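Local coordinates for putative hydrolase (Bacteroides ovatus, PDB 4HBS), which is a putative hydrolase with a five-bladed beta-propeller fold, probably acting on glycosidic substrates as in related families, though its substrate is not established, at residues Thr64-Asp77 against Trp159-Met172. Numbering follows the deposited sequence.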
loop_
_atom_site.group_PDB
_atom_site.type_symbol
_atom_site.label_atom_id
_atom_site.label_comp_id
_atom_site.label_asym_id
_atom_site.label_seq_id
_atom_site.Cartn_x
_atom_site.Cartn_y
_atom_site.Cartn_z
ATOM N N THR A 64 1.294 6.310 6.424
ATOM C CA THR A 64 0.937 6.242 7.829
ATOM C C THR A 64 1.231 7.597 8.411
ATOM O O THR A 64 2.405 7.927 8.619
ATOM C CB THR A 64 1.712 5.113 8.547
ATOM O OG1 THR A 64 1.193 3.855 8.132
ATOM C CG2 THR A 64 1.630 5.201 10.079
ATOM N N GLY A 65 0.185 8.395 8.636
ATOM C CA GLY A 65 0.339 9.701 9.257
ATOM C C GLY A 65 0.955 9.528 10.633
ATOM O O GLY A 65 0.600 8.575 11.345
ATOM N N LEU A 66 1.943 10.385 10.983
ATOM C CA LEU A 66 2.640 10.305 12.269
ATOM C C LEU A 66 2.140 11.391 13.215
ATOM O O LEU A 66 1.517 12.355 12.764
ATOM C CB LEU A 66 4.159 10.422 12.058
ATOM C CG LEU A 66 4.795 9.322 11.205
ATOM C CD1 LEU A 66 6.253 9.579 11.010
ATOM C CD2 LEU A 66 4.579 7.966 11.813
ATOM N N PRO A 67 2.396 11.278 14.537
ATOM C CA PRO A 67 1.889 12.312 15.466
ATOM C C PRO A 67 2.607 13.676 15.393
ATOM O O PRO A 67 2.077 14.649 15.928
ATOM C CB PRO A 67 2.089 11.673 16.851
ATOM C CG PRO A 67 2.460 10.259 16.598
ATOM C CD PRO A 67 3.111 10.215 15.274
ATOM N N ASP A 68 3.792 13.754 14.742
ATOM C CA ASP A 68 4.562 15.005 14.620
ATOM C C ASP A 68 4.231 15.791 13.326
ATOM O O ASP A 68 4.909 16.775 13.033
ATOM C CB ASP A 68 6.082 14.719 14.700
ATOM C CG ASP A 68 6.576 13.572 13.831
ATOM O OD1 ASP A 68 6.189 13.516 12.639
ATOM O OD2 ASP A 68 7.293 12.694 14.362
ATOM N N GLY A 69 3.208 15.363 12.576
ATOM C CA GLY A 69 2.795 16.032 11.351
ATOM C C GLY A 69 3.389 15.455 10.084
ATOM O O GLY A 69 2.954 15.827 8.991
ATOM N N ASN A 70 4.388 14.546 10.202
ATOM C CA ASN A 70 5.009 13.913 9.037
ATOM C C ASN A 70 4.199 12.700 8.630
ATOM O O ASN A 70 3.299 12.287 9.365
ATOM C CB ASN A 70 6.445 13.486 9.346
ATOM C CG ASN A 70 7.342 14.584 9.859
ATOM O OD1 ASN A 70 7.236 15.736 9.452
ATOM N ND2 ASN A 70 8.237 14.257 10.788
ATOM N N ILE A 71 4.516 12.128 7.448
ATOM C CA ILE A 71 3.860 10.932 6.902
ATOM C C ILE A 71 4.939 9.923 6.567
ATOM O O ILE A 71 5.937 10.275 5.934
ATOM C CB ILE A 71 2.983 11.258 5.658
ATOM C CG1 ILE A 71 1.852 12.220 6.038
ATOM C CG2 ILE A 71 2.425 9.957 5.019
ATOM C CD1 ILE A 71 1.153 12.783 4.926
ATOM N N PHE A 72 4.731 8.667 6.974
ATOM C CA PHE A 72 5.672 7.582 6.724
ATOM C C PHE A 72 5.231 6.824 5.466
ATOM O O PHE A 72 4.097 6.382 5.400
ATOM C CB PHE A 72 5.733 6.653 7.949
ATOM C CG PHE A 72 6.373 5.318 7.680
ATOM C CD1 PHE A 72 7.745 5.155 7.776
ATOM C CD2 PHE A 72 5.610 4.240 7.257
ATOM C CE1 PHE A 72 8.340 3.936 7.454
ATOM C CE2 PHE A 72 6.206 3.026 6.934
ATOM C CZ PHE A 72 7.566 2.882 7.021
ATOM N N TRP A 73 6.131 6.659 4.491
ATOM C CA TRP A 73 5.864 5.926 3.247
ATOM C C TRP A 73 6.716 4.688 3.207
ATOM O O TRP A 73 7.921 4.811 3.436
ATOM C CB TRP A 73 6.205 6.792 2.022
ATOM C CG TRP A 73 5.347 7.994 1.864
ATOM C CD1 TRP A 73 5.357 9.121 2.638
ATOM C CD2 TRP A 73 4.414 8.237 0.811
ATOM N NE1 TRP A 73 4.465 10.041 2.144
ATOM C CE2 TRP A 73 3.888 9.535 1.008
ATOM C CE3 TRP A 73 3.932 7.466 -0.262
ATOM C CZ2 TRP A 73 2.896 10.070 0.179
ATOM C CZ3 TRP A 73 2.961 8.004 -1.091
ATOM C CH2 TRP A 73 2.455 9.291 -0.870
ATOM N N SER A 74 6.136 3.513 2.896
ATOM C CA SER A 74 6.916 2.280 2.730
ATOM C C SER A 74 6.731 1.751 1.325
ATOM O O SER A 74 5.641 1.863 0.754
ATOM C CB SER A 74 6.544 1.215 3.755
ATOM O OG SER A 74 5.231 0.716 3.610
ATOM N N PHE A 75 7.797 1.183 0.760
ATOM C CA PHE A 75 7.786 0.643 -0.592
ATOM C C PHE A 75 8.319 -0.741 -0.586
ATOM O O PHE A 75 9.100 -1.108 0.294
ATOM C CB PHE A 75 8.629 1.510 -1.554
ATOM C CG PHE A 75 8.269 2.976 -1.521
ATOM C CD1 PHE A 75 8.794 3.813 -0.545
ATOM C CD2 PHE A 75 7.361 3.512 -2.433
ATOM C CE1 PHE A 75 8.405 5.146 -0.461
ATOM C CE2 PHE A 75 6.971 4.854 -2.341
ATOM C CZ PHE A 75 7.505 5.662 -1.359
ATOM N N ASN A 76 7.920 -1.509 -1.603
ATOM C CA ASN A 76 8.358 -2.875 -1.841
ATOM C C ASN A 76 9.441 -2.741 -2.910
ATOM O O ASN A 76 10.230 -1.779 -2.822
ATOM C CB ASN A 76 7.147 -3.757 -2.235
ATOM C CG ASN A 76 6.169 -3.996 -1.104
ATOM O OD1 ASN A 76 6.490 -3.851 0.071
ATOM N ND2 ASN A 76 4.943 -4.364 -1.434
ATOM N N ASP A 77 9.516 -3.647 -3.903
ATOM C CA ASP A 77 10.566 -3.591 -4.909
ATOM C C ASP A 77 10.583 -2.222 -5.585
ATOM O O ASP A 77 9.591 -1.857 -6.207
ATOM C CB ASP A 77 10.381 -4.706 -5.930
ATOM C CG ASP A 77 10.574 -6.114 -5.416
ATOM O OD1 ASP A 77 10.851 -6.277 -4.206
ATOM O OD2 ASP A 77 10.425 -7.063 -6.217
ATOM N N TRP A 159 7.994 -7.606 2.594
ATOM C CA TRP A 159 7.231 -6.583 1.902
ATOM C C TRP A 159 6.290 -5.939 2.930
ATOM O O TRP A 159 5.938 -6.566 3.933
ATOM C CB TRP A 159 6.508 -7.140 0.673
ATOM C CG TRP A 159 7.361 -7.259 -0.565
ATOM C CD1 TRP A 159 8.472 -6.528 -0.885
ATOM C CD2 TRP A 159 7.145 -8.155 -1.655
ATOM N NE1 TRP A 159 8.952 -6.908 -2.113
ATOM C CE2 TRP A 159 8.144 -7.891 -2.620
ATOM C CE3 TRP A 159 6.155 -9.112 -1.950
ATOM C CZ2 TRP A 159 8.169 -8.539 -3.860
ATOM C CZ3 TRP A 159 6.229 -9.804 -3.147
ATOM C CH2 TRP A 159 7.223 -9.515 -4.086
ATOM N N ALA A 160 5.996 -4.647 2.736
ATOM C CA ALA A 160 5.250 -3.834 3.685
ATOM C C ALA A 160 3.889 -4.363 4.046
ATOM O O ALA A 160 3.150 -4.823 3.185
ATOM C CB ALA A 160 5.079 -2.430 3.138
ATOM N N GLY A 161 3.585 -4.290 5.330
ATOM C CA GLY A 161 2.275 -4.543 5.895
ATOM C C GLY A 161 1.843 -3.182 6.371
ATOM O O GLY A 161 2.568 -2.203 6.143
ATOM N N ASP A 162 0.697 -3.073 7.011
ATOM C CA ASP A 162 0.276 -1.753 7.496
ATOM C C ASP A 162 0.975 -1.463 8.854
ATOM O O ASP A 162 1.565 -2.369 9.449
ATOM C CB ASP A 162 -1.259 -1.687 7.609
ATOM C CG ASP A 162 -1.872 -0.316 7.438
ATOM O OD1 ASP A 162 -1.140 0.683 7.559
ATOM O OD2 ASP A 162 -3.090 -0.240 7.271
ATOM N N ALA A 163 0.944 -0.206 9.310
ATOM C CA ALA A 163 1.593 0.179 10.561
ATOM C C ALA A 163 0.713 1.107 11.368
ATOM O O ALA A 163 -0.138 1.812 10.798
ATOM C CB ALA A 163 2.920 0.852 10.267
ATOM N N THR A 164 0.914 1.096 12.704
ATOM C CA THR A 164 0.163 1.919 13.657
ATOM C C THR A 164 1.119 2.580 14.622
ATOM O O THR A 164 2.272 2.155 14.737
ATOM C CB THR A 164 -0.881 1.076 14.443
ATOM O OG1 THR A 164 -1.673 1.940 15.262
ATOM C CG2 THR A 164 -0.244 -0.032 15.312
ATOM N N ILE A 165 0.621 3.603 15.344
ATOM C CA ILE A 165 1.378 4.300 16.376
ATOM C C ILE A 165 0.897 3.797 17.735
ATOM O O ILE A 165 -0.312 3.721 17.987
ATOM C CB ILE A 165 1.252 5.849 16.267
ATOM C CG1 ILE A 165 1.425 6.361 14.797
ATOM C CG2 ILE A 165 2.243 6.530 17.204
ATOM C CD1 ILE A 165 2.783 6.172 14.204
ATOM N N TYR A 166 1.846 3.424 18.591
ATOM C CA TYR A 166 1.575 2.964 19.948
ATOM C C TYR A 166 2.741 3.412 20.830
ATOM O O TYR A 166 3.889 3.094 20.505
ATOM C CB TYR A 166 1.392 1.437 19.973
ATOM C CG TYR A 166 1.098 0.884 21.353
ATOM C CD1 TYR A 166 -0.121 1.122 21.976
ATOM C CD2 TYR A 166 2.046 0.137 22.042
ATOM C CE1 TYR A 166 -0.393 0.625 23.254
ATOM C CE2 TYR A 166 1.796 -0.347 23.326
ATOM C CZ TYR A 166 0.579 -0.087 23.939
ATOM O OH TYR A 166 0.297 -0.601 25.192
ATOM N N ASN A 167 2.452 4.197 21.910
ATOM C CA ASN A 167 3.438 4.725 22.869
ATOM C C ASN A 167 4.546 5.521 22.149
ATOM O O ASN A 167 5.736 5.250 22.341
ATOM C CB ASN A 167 4.038 3.586 23.748
ATOM C CG ASN A 167 3.151 3.124 24.890
ATOM O OD1 ASN A 167 2.049 3.652 25.137
ATOM N ND2 ASN A 167 3.642 2.150 25.650
ATOM N N ASN A 168 4.129 6.515 21.326
ATOM C CA ASN A 168 5.003 7.389 20.511
ATOM C C ASN A 168 6.119 6.572 19.806
ATOM O O ASN A 168 7.319 6.887 19.888
ATOM C CB ASN A 168 5.593 8.553 21.346
ATOM C CG ASN A 168 6.088 9.728 20.486
ATOM O OD1 ASN A 168 5.390 10.201 19.557
ATOM N ND2 ASN A 168 7.298 10.229 20.768
ATOM N N GLN A 169 5.690 5.492 19.152
ATOM C CA GLN A 169 6.542 4.577 18.399
ATOM C C GLN A 169 5.700 3.961 17.343
ATOM O O GLN A 169 4.535 3.656 17.623
ATOM C CB GLN A 169 7.129 3.472 19.298
ATOM C CG GLN A 169 8.213 3.935 20.241
ATOM C CD GLN A 169 8.849 2.785 20.967
ATOM O OE1 GLN A 169 8.234 1.733 21.204
ATOM N NE2 GLN A 169 10.087 2.979 21.385
HETATM N N MSE A 170 6.244 3.760 16.138
HETATM C CA MSE A 170 5.469 3.145 15.074
HETATM C C MSE A 170 5.783 1.656 15.005
HETATM O O MSE A 170 6.937 1.270 14.786
HETATM C CB MSE A 170 5.736 3.815 13.733
HETATM C CG MSE A 170 4.779 3.362 12.638
HETATM SE SE MSE A 170 5.400 3.896 10.922
HETATM C CE MSE A 170 6.826 2.644 10.772
ATOM N N GLN A 171 4.739 0.829 15.185
ATOM C CA GLN A 171 4.811 -0.627 15.097
ATOM C C GLN A 171 4.347 -1.002 13.720
ATOM O O GLN A 171 3.242 -0.607 13.335
ATOM C CB GLN A 171 3.915 -1.292 16.147
ATOM C CG GLN A 171 4.012 -0.712 17.535
ATOM C CD GLN A 171 3.083 -1.467 18.430
ATOM O OE1 GLN A 171 1.859 -1.334 18.321
ATOM N NE2 GLN A 171 3.618 -2.335 19.278
HETATM N N MSE A 172 5.175 -1.732 12.962
HETATM C CA MSE A 172 4.870 -2.118 11.591
HETATM C C MSE A 172 5.027 -3.611 11.365
HETATM O O MSE A 172 5.946 -4.219 11.919
HETATM C CB MSE A 172 5.825 -1.377 10.662
HETATM C CG MSE A 172 5.782 -1.882 9.219
HETATM SE SE MSE A 172 6.573 -0.683 8.019
HETATM C CE MSE A 172 5.497 -1.093 6.548
#
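Asn76 and Asp77 meet Trp159 and Ala160 where two blades of the five-bladed beta-propeller face each other. Residues 64-77 form a hairpin of the blade that holds strands 60-65 and 71-75. Residues 159-172 form the hairpin of strands 156-165 and 169-178 in another blade. Two hydrogen bonds join them, both at the Asn76-Asp77 end. Backbone N of Ala160 gives its hydrogen to Asn76 OD1 at 2.8 Å, with the donor tilted 15° from the carbonyl plane. The indole NE1 of Trp159 donates to Asp77 OD1 at 2.9 Å. That oxygen lies in the indole plane, yet the N-H arrives from above the carboxylate, 54° out of its plane. Asp77 OD2 forms a salt bridge to Arg96. Asn76 CB sits over a face of the five-membered ring as a CH-pi contact. An alanine in place of Trp159 removes the indole N-H and its face, and would probably leave Asp77 OD1 without this donor and Asn76 CB uncovered. A bound glycerol, probably from the crystallisation liquor, lies about 5 Å from the Trp159 side chain.

The remaining contact is mainly apolar. Phe72 CG is anti to its backbone N (chi1 164°), which sets the ring against Met170, a selenomethionine bent at chi3. Met170 CE lies 3.7 Å from the centroid of the Phe72 ring, a CH-pi contact, and Met170 SE over the same face makes a Met-aromatic contact. Selenomethionine Met172 meets the same ring obliquely through SE. At the hairpin ends, Pro67 CG packs on Ile165 CG2. Asp68 OD1 accepts from Asn70 N in an Asx turn, and its OD2 bonds to Tyr207. Leu66 crosses Ile165 at about a right angle, with CD2 3.5 Å from Ile165 CD1.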